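Local coordinates for protein urea carboxylase (Thermus thermophilus, PDB 3OEP) that is of unknown function but resembles KipI and KipA joined in a single chain, and is probably not the allophanate hydrolase it was once taken for, at residues D288-F293 against V375-A380; R259-L264 against Y333-G338; L7-G12 against N18-A23; T185-R190 against G243-A248. All blocks are in the same frame, centred on the assembly; numbering follows the deposited sequence. Where two conformers were deposited one is given.

Interaction 1. Residues D288-F293 against V375-A380; sequences DLVAAF and VRPGRA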
loop_
_atom_site.group_PDB
_atom_site.type_symbol
_atom_site.label_atom_id
_atom_site.label_comp_id
_atom_site.label_asym_id
_atom_site.label_seq_id
_atom_site.Cartn_x
_atom_site.Cartn_y
_atom_site.Cartn_z
ATOM N N ASP A 288 8.720 7.811 -33.114
ATOM C CA ASP A 288 7.366 7.437 -33.513
ATOM C C ASP A 288 6.925 6.243 -32.667
ATOM O O ASP A 288 7.600 5.205 -32.645
ATOM C CB ASP A 288 7.301 7.084 -35.009
ATOM C CG ASP A 288 7.615 8.269 -35.922
ATOM O OD1 ASP A 288 7.445 9.440 -35.513
ATOM O OD2 ASP A 288 8.039 8.023 -37.078
ATOM N N LEU A 289 5.806 6.408 -31.962
ATOM C CA LEU A 289 5.284 5.406 -31.037
ATOM C C LEU A 289 3.892 4.973 -31.446
ATOM O O LEU A 289 3.166 5.726 -32.094
ATOM C CB LEU A 289 5.175 5.991 -29.619
ATOM C CG LEU A 289 6.469 6.417 -28.941
ATOM C CD1 LEU A 289 6.171 7.246 -27.696
ATOM C CD2 LEU A 289 7.313 5.196 -28.597
ATOM N N VAL A 290 3.528 3.757 -31.057
ATOM C CA VAL A 290 2.139 3.366 -31.020
ATOM C C VAL A 290 1.777 3.253 -29.550
ATOM O O VAL A 290 2.439 2.548 -28.780
ATOM C CB VAL A 290 1.867 2.077 -31.786
ATOM C CG1 VAL A 290 0.425 1.615 -31.575
ATOM C CG2 VAL A 290 2.134 2.306 -33.267
ATOM N N ALA A 291 0.765 4.016 -29.159
ATOM C CA ALA A 291 0.340 4.099 -27.776
ATOM C C ALA A 291 -1.155 3.840 -27.686
ATOM O O ALA A 291 -1.862 3.880 -28.693
ATOM C CB ALA A 291 0.688 5.490 -27.204
ATOM N N ALA A 292 -1.641 3.554 -26.484
ATOM C CA ALA A 292 -3.071 3.375 -26.274
ATOM C C ALA A 292 -3.494 4.045 -24.983
ATOM O O ALA A 292 -2.767 4.012 -23.990
ATOM C CB ALA A 292 -3.437 1.902 -26.237
ATOM N N PHE A 293 -4.680 4.645 -25.028
ATOM C CA PHE A 293 -5.272 5.340 -23.910
ATOM C C PHE A 293 -6.515 4.572 -23.476
ATOM O O PHE A 293 -7.335 4.182 -24.307
ATOM C CB PHE A 293 -5.620 6.773 -24.326
ATOM C CG PHE A 293 -6.450 7.510 -23.322
ATOM C CD1 PHE A 293 -7.628 8.141 -23.708
ATOM C CD2 PHE A 293 -6.070 7.563 -21.988
ATOM C CE1 PHE A 293 -8.404 8.818 -22.782
ATOM C CE2 PHE A 293 -6.845 8.240 -21.056
ATOM C CZ PHE A 293 -8.015 8.863 -21.456
ATOM N N VAL A 375 3.640 -2.750 -33.323
ATOM C CA VAL A 375 2.301 -3.190 -33.699
ATOM C C VAL A 375 1.611 -2.061 -34.454
ATOM O O VAL A 375 1.985 -0.894 -34.304
ATOM C CB VAL A 375 1.458 -3.566 -32.467
ATOM C CG1 VAL A 375 2.107 -4.723 -31.716
ATOM C CG2 VAL A 375 1.264 -2.363 -31.554
ATOM N N ARG A 376 0.609 -2.408 -35.256
ATOM C CA ARG A 376 -0.172 -1.411 -35.986
ATOM C C ARG A 376 -1.025 -0.579 -35.033
ATOM O O ARG A 376 -1.604 -1.122 -34.095
ATOM C CB ARG A 376 -1.118 -2.080 -36.981
ATOM C CG ARG A 376 -0.444 -2.787 -38.122
ATOM C CD ARG A 376 -1.457 -3.597 -38.891
ATOM N NE ARG A 376 -0.878 -4.236 -40.070
ATOM C CZ ARG A 376 -0.120 -5.329 -40.045
ATOM N NH1 ARG A 376 0.179 -5.927 -38.894
ATOM N NH2 ARG A 376 0.356 -5.818 -41.179
ATOM N N PRO A 377 -1.140 0.732 -35.300
ATOM C CA PRO A 377 -2.065 1.573 -34.546
ATOM C C PRO A 377 -3.509 1.364 -34.995
ATOM O O PRO A 377 -3.762 0.663 -35.980
ATOM C CB PRO A 377 -1.605 2.988 -34.900
ATOM C CG PRO A 377 -1.118 2.865 -36.295
ATOM C CD PRO A 377 -0.486 1.488 -36.385
ATOM N N GLY A 378 -4.443 1.967 -34.268
ATOM C CA GLY A 378 -5.845 1.981 -34.662
ATOM C C GLY A 378 -6.685 0.820 -34.170
ATOM O O GLY A 378 -7.780 0.598 -34.687
ATOM N N ARG A 379 -6.188 0.066 -33.188
ATOM C CA ARG A 379 -7.003 -0.959 -32.542
ATOM C C ARG A 379 -7.974 -0.272 -31.596
ATOM O O ARG A 379 -7.683 0.802 -31.076
ATOM C CB ARG A 379 -6.161 -1.942 -31.735
ATOM C CG ARG A 379 -5.277 -2.869 -32.547
ATOM C CD ARG A 379 -5.227 -4.267 -31.921
ATOM N NE ARG A 379 -3.934 -4.923 -32.129
ATOM C CZ ARG A 379 -3.090 -5.308 -31.167
ATOM N NH1 ARG A 379 -3.374 -5.135 -29.880
ATOM N NH2 ARG A 379 -1.943 -5.891 -31.500
ATOM N N ALA A 380 -9.127 -0.895 -31.375
ATOM C CA ALA A 380 -10.083 -0.386 -30.398
ATOM C C ALA A 380 -10.860 -1.536 -29.782
ATOM O O ALA A 380 -11.187 -2.508 -30.462
ATOM C CB ALA A 380 -11.031 0.620 -31.039
#

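Interaction 2. Residues R259-L264 against Y333-G338; sequences RLANRL and YLAVAG. With SO4 (sulfate ion), chain E.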
loop_
_atom_site.group_PDB
_atom_site.type_symbol
_atom_site.label_atom_id
_atom_site.label_comp_id
_atom_site.label_asym_id
_atom_site.label_seq_id
_atom_site.Cartn_x
_atom_site.Cartn_y
_atom_site.Cartn_z
ATOM N N ARG A 259 -5.021 -3.132 -18.047
ATOM C CA ARG A 259 -4.852 -4.318 -18.873
ATOM C C ARG A 259 -5.312 -4.076 -20.312
ATOM O O ARG A 259 -4.660 -4.536 -21.249
ATOM C CB ARG A 259 -5.581 -5.513 -18.254
ATOM C CG ARG A 259 -4.904 -6.027 -16.985
ATOM C CD ARG A 259 -5.362 -7.435 -16.626
ATOM N NE ARG A 259 -6.686 -7.448 -16.010
ATOM C CZ ARG A 259 -6.930 -7.232 -14.717
ATOM N NH1 ARG A 259 -5.939 -6.968 -13.868
ATOM N NH2 ARG A 259 -8.180 -7.276 -14.268
ATOM N N LEU A 260 -6.419 -3.349 -20.480
ATOM C CA LEU A 260 -6.939 -3.019 -21.808
ATOM C C LEU A 260 -5.947 -2.169 -22.606
ATOM O O LEU A 260 -5.691 -2.443 -23.784
ATOM C CB LEU A 260 -8.289 -2.297 -21.710
ATOM C CG LEU A 260 -8.921 -1.863 -23.043
ATOM C CD1 LEU A 260 -9.026 -3.040 -23.992
ATOM C CD2 LEU A 260 -10.281 -1.222 -22.827
ATOM N N ALA A 261 -5.409 -1.131 -21.971
ATOM C CA ALA A 261 -4.404 -0.278 -22.609
ATOM C C ALA A 261 -3.211 -1.094 -23.110
ATOM O O ALA A 261 -2.792 -0.950 -24.255
ATOM C CB ALA A 261 -3.942 0.820 -21.649
ATOM N N ASN A 262 -2.682 -1.969 -22.258
ATOM C CA ASN A 262 -1.558 -2.820 -22.649
ATOM C C ASN A 262 -1.895 -3.773 -23.781
ATOM O O ASN A 262 -1.106 -3.950 -24.706
ATOM C CB ASN A 262 -1.024 -3.609 -21.450
ATOM C CG ASN A 262 0.070 -2.865 -20.709
ATOM O OD1 ASN A 262 0.852 -2.130 -21.315
ATOM N ND2 ASN A 262 0.136 -3.055 -19.392
ATOM N N ARG A 263 -3.070 -4.385 -23.710
ATOM C CA ARG A 263 -3.477 -5.336 -24.734
ATOM C C ARG A 263 -3.681 -4.676 -26.101
ATOM O O ARG A 263 -3.400 -5.290 -27.136
ATOM C CB ARG A 263 -4.718 -6.100 -24.280
ATOM C CG ARG A 263 -4.366 -7.162 -23.240
ATOM C CD ARG A 263 -5.577 -7.640 -22.473
ATOM N NE ARG A 263 -5.229 -8.685 -21.507
ATOM C CZ ARG A 263 -5.971 -9.027 -20.453
ATOM N NH1 ARG A 263 -7.120 -8.407 -20.192
ATOM N NH2 ARG A 263 -5.554 -9.994 -19.641
ATOM N N LEU A 264 -4.120 -3.418 -26.107
ATOM C CA LEU A 264 -4.304 -2.680 -27.359
ATOM C C LEU A 264 -3.004 -2.473 -28.137
ATOM O O LEU A 264 -3.036 -2.374 -29.357
ATOM C CB LEU A 264 -4.965 -1.326 -27.098
ATOM C CG LEU A 264 -6.454 -1.394 -26.776
ATOM C CD1 LEU A 264 -6.912 -0.095 -26.107
ATOM C CD2 LEU A 264 -7.256 -1.686 -28.054
ATOM N N TYR A 333 -5.008 5.649 -18.219
ATOM C CA TYR A 333 -3.831 4.823 -18.466
ATOM C C TYR A 333 -3.290 5.055 -19.866
ATOM O O TYR A 333 -4.050 5.121 -20.831
ATOM C CB TYR A 333 -4.165 3.334 -18.295
ATOM C CG TYR A 333 -4.537 3.052 -16.877
ATOM C CD1 TYR A 333 -5.851 3.176 -16.451
ATOM C CD2 TYR A 333 -3.552 2.762 -15.934
ATOM C CE1 TYR A 333 -6.187 2.976 -15.120
ATOM C CE2 TYR A 333 -3.878 2.562 -14.605
ATOM C CZ TYR A 333 -5.189 2.668 -14.203
ATOM O OH TYR A 333 -5.503 2.478 -12.877
ATOM N N LEU A 334 -1.972 5.179 -19.966
ATOM C CA LEU A 334 -1.311 5.285 -21.257
ATOM C C LEU A 334 -0.284 4.171 -21.359
ATOM O O LEU A 334 0.652 4.117 -20.565
ATOM C CB LEU A 334 -0.635 6.642 -21.404
ATOM C CG LEU A 334 0.018 6.929 -22.757
ATOM C CD1 LEU A 334 -1.042 7.095 -23.833
ATOM C CD2 LEU A 334 0.904 8.168 -22.650
ATOM N N ALA A 335 -0.478 3.285 -22.334
ATOM C CA ALA A 335 0.461 2.207 -22.630
ATOM C C ALA A 335 1.198 2.523 -23.923
ATOM O O ALA A 335 0.686 3.246 -24.778
ATOM C CB ALA A 335 -0.277 0.889 -22.756
ATOM N N VAL A 336 2.409 1.989 -24.052
ATOM C CA VAL A 336 3.173 2.104 -25.289
ATOM C C VAL A 336 3.617 0.723 -25.734
ATOM O O VAL A 336 3.954 -0.127 -24.909
ATOM C CB VAL A 336 4.395 3.040 -25.136
ATOM C CG1 VAL A 336 3.928 4.458 -24.788
ATOM C CG2 VAL A 336 5.356 2.510 -24.087
ATOM N N ALA A 337 3.605 0.502 -27.046
ATOM C CA ALA A 337 3.996 -0.781 -27.611
ATOM C C ALA A 337 5.412 -1.114 -27.154
ATOM O O ALA A 337 6.341 -0.324 -27.374
ATOM C CB ALA A 337 3.922 -0.734 -29.126
ATOM N N GLY A 338 5.564 -2.272 -26.515
ATOM C CA GLY A 338 6.837 -2.694 -25.948
ATOM C C GLY A 338 6.935 -2.510 -24.441
ATOM O O GLY A 338 7.758 -3.161 -23.794
HETATM S S SO4 E . -2.130 -11.155 -21.077
HETATM O O1 SO4 E . -2.534 -10.137 -22.045
HETATM O O2 SO4 E . -3.103 -11.201 -19.986
HETATM O O3 SO4 E . -0.806 -10.844 -20.540
HETATM O O4 SO4 E . -2.088 -12.456 -21.743
HETATM O O HOH W 1 2.888 0.032 -21.621
#

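Interaction 3. Residues L7-G12 against N18-A23; sequences LRFGEG and NRRALA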
loop_
_atom_site.group_PDB
_atom_site.type_symbol
_atom_site.label_atom_id
_atom_site.label_comp_id
_atom_site.label_asym_id
_atom_site.label_seq_id
_atom_site.Cartn_x
_atom_site.Cartn_y
_atom_site.Cartn_z
ATOM N N LEU A 7 -6.158 -17.076 9.217
ATOM C CA LEU A 7 -6.005 -18.139 10.200
ATOM C C LEU A 7 -5.619 -17.481 11.521
ATOM O O LEU A 7 -4.795 -16.560 11.550
ATOM C CB LEU A 7 -4.939 -19.133 9.753
ATOM C CG LEU A 7 -5.198 -19.811 8.405
ATOM C CD1 LEU A 7 -4.073 -20.786 8.103
ATOM C CD2 LEU A 7 -6.553 -20.513 8.374
ATOM N N ARG A 8 -6.238 -17.933 12.609
ATOM C CA ARG A 8 -6.062 -17.297 13.910
ATOM C C ARG A 8 -5.662 -18.356 14.930
ATOM O O ARG A 8 -6.405 -19.311 15.161
ATOM C CB ARG A 8 -7.352 -16.584 14.322
ATOM C CG ARG A 8 -7.789 -15.520 13.312
ATOM C CD ARG A 8 -9.165 -14.934 13.599
ATOM N NE ARG A 8 -9.529 -13.962 12.565
ATOM C CZ ARG A 8 -9.072 -12.708 12.504
ATOM N NH1 ARG A 8 -8.241 -12.234 13.426
ATOM N NH2 ARG A 8 -9.450 -11.917 11.513
ATOM N N PHE A 9 -4.477 -18.184 15.514
ATOM C CA PHE A 9 -3.863 -19.198 16.379
ATOM C C PHE A 9 -3.873 -18.839 17.862
ATOM O O PHE A 9 -3.481 -19.654 18.704
ATOM C CB PHE A 9 -2.432 -19.463 15.919
ATOM C CG PHE A 9 -2.347 -19.946 14.508
ATOM C CD1 PHE A 9 -2.774 -21.221 14.175
ATOM C CD2 PHE A 9 -1.878 -19.119 13.501
ATOM C CE1 PHE A 9 -2.719 -21.670 12.871
ATOM C CE2 PHE A 9 -1.819 -19.561 12.194
ATOM C CZ PHE A 9 -2.238 -20.839 11.875
ATOM N N GLY A 10 -4.329 -17.632 18.182
ATOM C CA GLY A 10 -4.453 -17.201 19.567
ATOM C C GLY A 10 -4.594 -15.699 19.635
ATOM O O GLY A 10 -4.034 -14.989 18.804
ATOM N N GLU A 11 -5.343 -15.218 20.621
ATOM C CA GLU A 11 -5.614 -13.791 20.757
ATOM C C GLU A 11 -4.457 -13.059 21.430
ATOM O O GLU A 11 -3.613 -13.668 22.095
ATOM C CB GLU A 11 -6.903 -13.561 21.556
ATOM N N GLY A 12 -4.425 -11.745 21.231
ATOM C CA GLY A 12 -3.481 -10.872 21.919
ATOM C C GLY A 12 -2.029 -11.099 21.560
ATOM O O GLY A 12 -1.705 -11.590 20.474
ATOM N N ASN A 18 2.126 -16.514 17.755
ATOM C CA ASN A 18 2.966 -15.819 16.779
ATOM C C ASN A 18 3.976 -16.768 16.121
ATOM O O ASN A 18 4.181 -16.696 14.911
ATOM C CB ASN A 18 3.654 -14.628 17.447
ATOM C CG ASN A 18 4.494 -13.814 16.484
ATOM O OD1 ASN A 18 5.708 -13.733 16.644
ATOM N ND2 ASN A 18 3.859 -13.219 15.475
ATOM N N ARG A 19 4.581 -17.673 16.899
ATOM C CA ARG A 19 5.515 -18.669 16.344
ATOM C C ARG A 19 4.831 -19.521 15.288
ATOM O O ARG A 19 5.419 -19.825 14.244
ATOM C CB ARG A 19 6.095 -19.598 17.426
ATOM C CG ARG A 19 7.203 -20.542 16.899
ATOM C CD ARG A 19 7.346 -21.841 17.701
ATOM N NE ARG A 19 6.153 -22.683 17.616
ATOM C CZ ARG A 19 5.896 -23.520 16.617
ATOM N NH1 ARG A 19 4.779 -24.237 16.627
ATOM N NH2 ARG A 19 6.757 -23.653 15.616
ATOM N N ARG A 20 3.588 -19.916 15.566
ATOM C CA ARG A 20 2.801 -20.709 14.637
ATOM C C ARG A 20 2.552 -19.965 13.320
ATOM O O ARG A 20 2.785 -20.514 12.238
ATOM C CB ARG A 20 1.461 -21.065 15.278
ATOM C CG ARG A 20 0.649 -22.046 14.495
ATOM C CD ARG A 20 1.153 -23.450 14.662
ATOM N NE ARG A 20 0.131 -24.408 14.253
ATOM C CZ ARG A 20 0.211 -25.231 13.209
ATOM N NH1 ARG A 20 1.282 -25.253 12.419
ATOM N NH2 ARG A 20 -0.801 -26.055 12.957
ATOM N N ALA A 21 2.073 -18.731 13.422
ATOM C CA ALA A 21 1.765 -17.916 12.237
ATOM C C ALA A 21 3.024 -17.655 11.416
ATOM O O ALA A 21 2.997 -17.702 10.178
ATOM C CB ALA A 21 1.118 -16.607 12.638
ATOM N N LEU A 22 4.125 -17.395 12.114
ATOM C CA LEU A 22 5.415 -17.132 11.467
ATOM C C LEU A 22 5.977 -18.352 10.758
ATOM O O LEU A 22 6.486 -18.234 9.642
ATOM C CB LEU A 22 6.443 -16.617 12.482
ATOM C CG LEU A 22 6.742 -15.121 12.498
ATOM C CD1 LEU A 22 5.495 -14.260 12.381
ATOM C CD2 LEU A 22 7.519 -14.774 13.761
ATOM N N ALA A 23 5.900 -19.518 11.403
ATOM C CA ALA A 23 6.418 -20.758 10.824
ATOM C C ALA A 23 5.721 -21.056 9.501
ATOM O O ALA A 23 6.358 -21.467 8.520
ATOM C CB ALA A 23 6.237 -21.927 11.796
#

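Interaction 4. Residues T185-R190 against G243-A248; sequences TPFLLR and GHLGLA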
loop_
_atom_site.group_PDB
_atom_site.type_symbol
_atom_site.label_atom_id
_atom_site.label_comp_id
_atom_site.label_asym_id
_atom_site.label_seq_id
_atom_site.Cartn_x
_atom_site.Cartn_y
_atom_site.Cartn_z
ATOM N N THR A 185 20.724 -4.907 2.385
ATOM C CA THR A 185 19.667 -5.520 3.176
ATOM C C THR A 185 18.754 -4.398 3.682
ATOM O O THR A 185 19.000 -3.836 4.747
ATOM C CB THR A 185 20.276 -6.306 4.357
ATOM O OG1 THR A 185 21.226 -7.255 3.855
ATOM C CG2 THR A 185 19.203 -7.035 5.145
ATOM N N PRO A 186 17.717 -4.044 2.900
ATOM C CA PRO A 186 16.899 -2.877 3.228
ATOM C C PRO A 186 16.250 -2.910 4.605
ATOM O O PRO A 186 16.141 -1.865 5.245
ATOM C CB PRO A 186 15.805 -2.902 2.152
ATOM C CG PRO A 186 16.428 -3.571 1.014
ATOM C CD PRO A 186 17.356 -4.599 1.585
ATOM N N PHE A 187 15.810 -4.094 5.033
ATOM C CA PHE A 187 15.063 -4.245 6.282
ATOM C C PHE A 187 15.968 -4.822 7.356
ATOM O O PHE A 187 16.442 -5.954 7.241
ATOM C CB PHE A 187 13.841 -5.147 6.067
ATOM C CG PHE A 187 12.883 -4.616 5.047
ATOM C CD1 PHE A 187 11.902 -3.702 5.411
ATOM C CD2 PHE A 187 12.980 -4.998 3.713
ATOM C CE1 PHE A 187 11.023 -3.188 4.471
ATOM C CE2 PHE A 187 12.105 -4.486 2.768
ATOM C CZ PHE A 187 11.123 -3.583 3.146
ATOM N N LEU A 188 16.213 -4.030 8.394
ATOM C CA LEU A 188 17.059 -4.453 9.506
ATOM C C LEU A 188 16.367 -5.531 10.331
ATOM O O LEU A 188 17.026 -6.409 10.893
ATOM C CB LEU A 188 17.373 -3.263 10.400
ATOM C CG LEU A 188 18.383 -3.523 11.519
ATOM C CD1 LEU A 188 19.770 -3.727 10.931
ATOM C CD2 LEU A 188 18.373 -2.369 12.502
ATOM N N LEU A 189 15.041 -5.448 10.405
ATOM C CA LEU A 189 14.261 -6.333 11.254
ATOM C C LEU A 189 13.285 -7.157 10.439
ATOM O O LEU A 189 12.726 -6.690 9.440
ATOM C CB LEU A 189 13.498 -5.528 12.301
ATOM C CG LEU A 189 14.386 -4.861 13.349
ATOM C CD1 LEU A 189 13.571 -3.914 14.222
ATOM C CD2 LEU A 189 15.109 -5.898 14.198
ATOM N N ARG A 190 13.088 -8.389 10.884
ATOM C CA ARG A 190 12.144 -9.289 10.266
ATOM C C ARG A 190 11.174 -9.780 11.326
ATOM O O ARG A 190 11.495 -9.766 12.518
ATOM C CB ARG A 190 12.877 -10.466 9.634
ATOM N N GLY A 243 3.797 -8.082 1.726
ATOM C CA GLY A 243 2.997 -7.564 2.832
ATOM C C GLY A 243 3.607 -7.786 4.202
ATOM O O GLY A 243 3.414 -6.982 5.117
ATOM N N HIS A 244 4.359 -8.873 4.348
ATOM C CA HIS A 244 5.034 -9.178 5.608
ATOM C C HIS A 244 6.132 -8.159 5.959
ATOM O O HIS A 244 6.631 -8.144 7.088
ATOM C CB HIS A 244 5.603 -10.608 5.583
ATOM C CG HIS A 244 6.778 -10.790 4.669
ATOM N ND1 HIS A 244 6.665 -10.807 3.295
ATOM C CD2 HIS A 244 8.092 -10.974 4.941
ATOM C CE1 HIS A 244 7.861 -10.989 2.761
ATOM N NE2 HIS A 244 8.743 -11.098 3.737
ATOM N N LEU A 245 6.502 -7.325 4.991
ATOM C CA LEU A 245 7.486 -6.262 5.193
ATOM C C LEU A 245 6.851 -4.878 5.224
ATOM O O LEU A 245 7.553 -3.886 5.411
ATOM C CB LEU A 245 8.518 -6.295 4.070
ATOM C CG LEU A 245 9.282 -7.607 3.897
ATOM C CD1 LEU A 245 10.056 -7.569 2.575
ATOM C CD2 LEU A 245 10.197 -7.854 5.082
ATOM N N GLY A 246 5.537 -4.803 5.018
ATOM C CA GLY A 246 4.844 -3.522 4.932
ATOM C C GLY A 246 4.718 -2.946 3.536
ATOM O O GLY A 246 4.328 -1.793 3.384
ATOM N N LEU A 247 5.048 -3.737 2.513
ATOM C CA LEU A 247 5.021 -3.258 1.139
ATOM C C LEU A 247 3.641 -3.464 0.535
ATOM O O LEU A 247 3.125 -4.581 0.512
ATOM C CB LEU A 247 6.087 -3.971 0.306
ATOM C CG LEU A 247 7.523 -3.691 0.744
ATOM C CD1 LEU A 247 8.478 -4.670 0.077
ATOM C CD2 LEU A 247 7.906 -2.247 0.455
ATOM N N ALA A 248 3.046 -2.373 0.060
ATOM C CA ALA A 248 1.697 -2.402 -0.506
ATOM C C ALA A 248 1.666 -3.154 -1.834
ATOM O O ALA A 248 2.691 -3.301 -2.502
ATOM C CB ALA A 248 1.181 -0.974 -0.702
#

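Interaction 1. Residues D288-F293 against V375-A380
The long linker between strands 366-368 and 390-396 runs past the start of strand 289-295, and Val-290 reaches out from the sheet to meet Val-375 and Pro-377 there. This is a small apolar patch at the surface, with no hydrogen bond across it. Both methyls of Val-290 take part. Val-290 CG2 comes up against the backbone of the linker, 3.4 Å from Val-375 O. Val-290 CG1, set anti to its own backbone N (chi1 173°), faces the linker two residues on and lies 3.9 Å from Pro-377 CA. The same CG1 is 4.1 Å from Val-375 CG2. The proline ring presents its CB to the valine fork, 4.1 Å from Val-290 CG1, and the two side chains cross at about a right angle. Beside the patch, Val-290 N and Asp-288 O hold a glycerol that probably came from the crystallisation liquor. Further along the linker, Arg-379 N bonds to Ser-312 OG on strand 311-315, and Arg-379 packs on Leu-264 of helix 255-264. Strand 289-295 itself runs between strands 331-336 and 311-315, paired through Val-290 with Ala-337 and Ala-291 with Phe-313. Ala-292 also touches Leu-264, which puts the linker on the helix side of the sheet.

Interaction 2. Residues R259-L264 against Y333-G338
Ala-335 and Ala-261 meet methyl to methyl, CB to CB at 3.8 Å, and with so little bulk between them helix 259-264 lies close to strand 333-336: the axes of the two short pieces approach to 7.2 Å and run nearly parallel, 25° apart. The methyl of Ala-335 also sits 3.5 Å from Ala-261 O and equally near Asn-262 OD1. The amide of Asn-262 is bonded elsewhere: ND2 donates to the carbonyls of Ala-271 and Ala-269, while OD1 accepts from Asn-267 ND2. Asn-262 OD1 also lies 3.0 Å from a water that takes the N-H of Val-336. Two residues earlier on the strand, Tyr-333 touches Ala-261 with its CB only, and its ring leads away to put OH against Glu-275 OE2. On the outer side of the helix Arg-263 grips a sulfate, probably from the crystallisation liquor, with two nearly straight bonds, NE to O1 at 3.1 Å and NH2 to O2 at 2.8 Å. Leu-273 of strand 273-277 touches both alanines as well. A helix seated on one face of an antiparallel sheet through alanines is consistent with the cyclophilin-like fold assigned to this half of the protein.

Interaction 3. Residues L7-G12 against N18-A23
Phe-9 lays one face of its ring against Arg-20 and reaches on to Ala-21, joining the end of strand 3-8 to the early part of helix 15-30. The main interaction is a CH-pi contact. Arg-20 CG stands 3.6 Å from the centroid of the Phe-9 ring and 15° off the ring normal, with its shortest approach to Phe-9 CD1 at 3.5 Å. The arginine chain leaves the helix with CG opposite the backbone N (chi1 -171°) and then bends at chi2, which brings the aliphatic CG over the ring. The guanidinium plane is tilted 44° from the ring, and Arg-20 NE lies 4.2 Å from Phe-9 CE1. The rest is apolar packing on Ala-21, backbone and methyl alike, where Phe-9 CE2 is 3.9 Å from Ala-21 CA and Phe-9 CD2 is 4.0 Å from Ala-21 CB. No hydrogen bond spans the contact. With a serine in place of Phe-9, Arg-20 CG would probably lose the surface it rests on and the arginine chain would be freer to swing. The Phe-9 side chain also touches Ala-17 and Leu-24, so its neighbours on the helix are spread over about two turns. The backbone of Phe-9 pairs with Gly-44, while Asn-18 ties the helix to Tyr-43 O and to Arg-113 of strand 112-117.

Interaction 4. Residues T185-R190 against G243-A248
Gly-246 N donates to Gly-243 O at 3.0 Å, closing the 3-10 turn 243-245 that lifts Leu-245 against Phe-187. Two loops meet here, 185-190 from the first cyclophilin-like half of the chain and 243-248 from the loop between strand 233-235 and helix 255-264, in the second half, and no hydrogen bond runs between them. The Phe-187 ring does most of the work. Leu-245 CB sits over one of its faces, 4.1 Å from the centroid and 21° off the normal, a CH-pi contact displaced toward the CE1-CZ side. From there the leucine, whose CG stands anti to its carbonyl carbon (chi1 -58°), carries CD1 over the same face to the CE2 side, 3.7 Å from Phe-187 CE2. The backbone joins in as well: Leu-245 O lies 3.7 Å from Phe-187 CE1. Were Phe-187 an alanine, the ring would be gone and Leu-245 is likely to be left facing a gap where the two loops now touch. Both loops are anchored separately. Gly-243 N bonds to Asp-38 OD1, and Leu-245 pairs through its backbone with Gly-122; on the other loop, Arg-190 N is held by Asp-193 OD2. The Phe-187 ring also meets that of Tyr-179, with the planes about 35° apart. At the far tip of the phenylalanine, Leu-247 completes the patch, its CD1 4.2 Å from Phe-187 CZ.

How the interactions relate
Interaction 2 is the one wholly buried contact, and methyl groups let its helix settle on the sheet. Interaction 1 lies at the surface of the same sheet, its centre about 9 Å away: strands 289-295 and 331-336 are neighbours in it, and the segments of interactions 1 and 2 alternate along the chain. Both belong to the second half. Interaction 3, in the first half, is about 42 Å from interaction 2 between centres. Interaction 4 lies between loops of the two halves. Interactions 3 and 4, both partly buried, each turn on one phenylalanine with a CH-pi contact, arginine-based in one, leucine-based in the other. None has a direct hydrogen bond across it.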